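Endo-1,4-beta-xylanase D (Paenibacillus polymyxa, PDB 1W0N) carries a calcium-dependent carbohydrate-binding module of family CBM36, which probably holds this xylan-degrading enzyme on its polysaccharide substrate. Local coordinates at residues Lys72-Ile77 against Val82-Phe87. Residues are numbered along the deposited sequence; the frame is centred on the assembly and turned at random. Where two conformers were deposited one is given.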
# COMPACT_ATOMS: atom_id res chain seq x y z
N LYS A 72 3.64 -1.42 9.13
CA LYS A 72 2.89 -2.44 8.42
C LYS A 72 1.72 -1.80 7.69
O LYS A 72 1.02 -0.97 8.24
CB LYS A 72 2.39 -3.55 9.35
CG LYS A 72 3.51 -4.60 9.64
CD LYS A 72 2.99 -5.71 10.44
CE LYS A 72 3.92 -6.82 10.48
NZ LYS A 72 3.32 -7.93 9.73
N VAL A 73 1.53 -2.23 6.43
CA VAL A 73 0.52 -1.68 5.55
C VAL A 73 -0.39 -2.79 5.04
O VAL A 73 0.08 -3.71 4.36
CB VAL A 73 1.20 -0.97 4.35
CG1 VAL A 73 0.16 -0.41 3.39
CG2 VAL A 73 2.13 0.14 4.83
N ASP A 74 -1.68 -2.70 5.36
CA ASP A 74 -2.67 -3.62 4.81
C ASP A 74 -2.97 -3.29 3.36
O ASP A 74 -3.07 -2.12 2.98
CB ASP A 74 -3.99 -3.49 5.57
CG ASP A 74 -4.00 -4.19 6.92
OD1 ASP A 74 -3.11 -4.97 7.21
OD2 ASP A 74 -4.96 -3.96 7.71
N LEU A 75 -3.13 -4.35 2.57
CA LEU A 75 -3.66 -4.26 1.22
C LEU A 75 -5.09 -4.76 1.23
O LEU A 75 -5.36 -5.89 1.65
CB LEU A 75 -2.82 -5.11 0.27
CG LEU A 75 -3.33 -5.21 -1.16
CD1 LEU A 75 -3.39 -3.85 -1.84
CD2 LEU A 75 -2.47 -6.18 -1.96
N VAL A 76 -6.00 -3.89 0.77
CA VAL A 76 -7.42 -4.18 0.73
C VAL A 76 -7.82 -4.18 -0.75
O VAL A 76 -7.57 -3.21 -1.46
CB VAL A 76 -8.21 -3.18 1.53
CG1 VAL A 76 -9.63 -3.67 1.75
CG2 VAL A 76 -7.52 -2.87 2.87
N ILE A 77 -8.40 -5.28 -1.22
CA ILE A 77 -8.89 -5.37 -2.61
C ILE A 77 -10.36 -5.70 -2.53
O ILE A 77 -10.76 -6.73 -1.99
CB ILE A 77 -8.14 -6.47 -3.41
CG1 ILE A 77 -6.64 -6.20 -3.44
CG2 ILE A 77 -8.72 -6.56 -4.83
CD1 ILE A 77 -5.83 -7.26 -4.15
N VAL A 82 -6.30 -8.56 2.14
CA VAL A 82 -5.70 -9.76 1.55
C VAL A 82 -4.34 -10.10 2.13
O VAL A 82 -3.84 -11.21 1.91
CB VAL A 82 -5.60 -9.69 0.02
CG1 VAL A 82 -6.98 -9.52 -0.60
CG2 VAL A 82 -4.65 -8.59 -0.43
N GLY A 83 -3.74 -9.17 2.86
CA GLY A 83 -2.44 -9.38 3.46
C GLY A 83 -1.87 -8.03 3.88
O GLY A 83 -2.50 -7.00 3.68
N SER A 84 -0.68 -8.09 4.48
CA SER A 84 -0.00 -6.89 4.93
C SER A 84 1.46 -6.90 4.53
O SER A 84 2.15 -7.88 4.72
CB SER A 84 -0.12 -6.69 6.47
OG SER A 84 0.90 -6.08 7.19
N PHE A 85 1.95 -5.76 4.08
CA PHE A 85 3.34 -5.55 3.77
C PHE A 85 4.07 -5.03 5.01
O PHE A 85 3.58 -4.15 5.71
CB PHE A 85 3.49 -4.50 2.67
CG PHE A 85 2.82 -4.88 1.38
CD1 PHE A 85 3.42 -5.78 0.50
CD2 PHE A 85 1.64 -4.27 1.00
CE1 PHE A 85 2.83 -6.12 -0.71
CE2 PHE A 85 1.05 -4.60 -0.21
CZ PHE A 85 1.63 -5.53 -1.06
N ASN A 86 5.26 -5.57 5.25
CA ASN A 86 6.12 -5.18 6.35
C ASN A 86 7.28 -4.36 5.81
O ASN A 86 8.11 -4.89 5.06
CB ASN A 86 6.63 -6.45 7.03
CG ASN A 86 7.56 -6.19 8.20
OD1 ASN A 86 7.55 -7.03 9.16
ND2 ASN A 86 8.34 -5.21 8.15
N PHE A 87 7.31 -3.07 6.16
CA PHE A 87 8.45 -2.21 5.86
C PHE A 87 9.15 -1.90 7.17
O PHE A 87 8.67 -1.10 7.98
CB PHE A 87 8.01 -0.91 5.17
CG PHE A 87 7.27 -1.18 3.89
CD1 PHE A 87 7.95 -1.64 2.77
CD2 PHE A 87 5.90 -1.01 3.82
CE1 PHE A 87 7.27 -1.95 1.59
CE2 PHE A 87 5.21 -1.30 2.64
CZ PHE A 87 5.89 -1.79 1.54
O HOH W 1 3.44 -8.36 7.19
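The ring of Phe87 takes Val73 at its edge, CG2 lying near the ring plane 4.0 Å from CE2. Leu75 instead meets the Phe85 ring obliquely, through CB against CE2. Both rings belong to one arm of an antiparallel beta hairpin, strands 70-77 and 80-88, at the border of one sheet of the module's beta-sandwich; strand 107-113 flanks the hairpin on the side of 70-77. Val73, Leu75, Phe85 and Phe87 face the interior, where Val61 of the opposing sheet touches both phenylalanine side chains and Ile59 and Ile127 reach Leu75. Further along, Val82 has CG1 anti to its carbonyl carbon (chi1 -60°), which leaves CG2 between the backbone N and that carbon, 3.6 Å from Leu75 CD2 and close to Ile77 CD1.

The backbones pair through Val73 and Phe85, each N-H bonded to the other's carbonyl; the bond from Val73 N to Phe85 O, 2.9 Å, lies in the carbonyl plane. Leu75 N donates almost straight to Gly83 O (177°), and Val82 N returns a bond to Leu75 O.

The outer face is polar. Asp74 OD1 packs against Ser84 CB and hydrogen-bonds to Thr114 OG1, as does Ser84 OG in the conformer described. Lys72 runs its aliphatic chain past Ser84 OG, with CE 3.9 Å from Asn86 OD1, while Asn86 ND2 hydrogen-bonds to Thr88 OG1. With an alanine in place of Lys72, the water on Ser84 O would probably lose its donor, and Asn86 the chain beside it. That water accepts from Lys72 NZ at 2.6 Å and donates to Ser84 O at 2.8 Å.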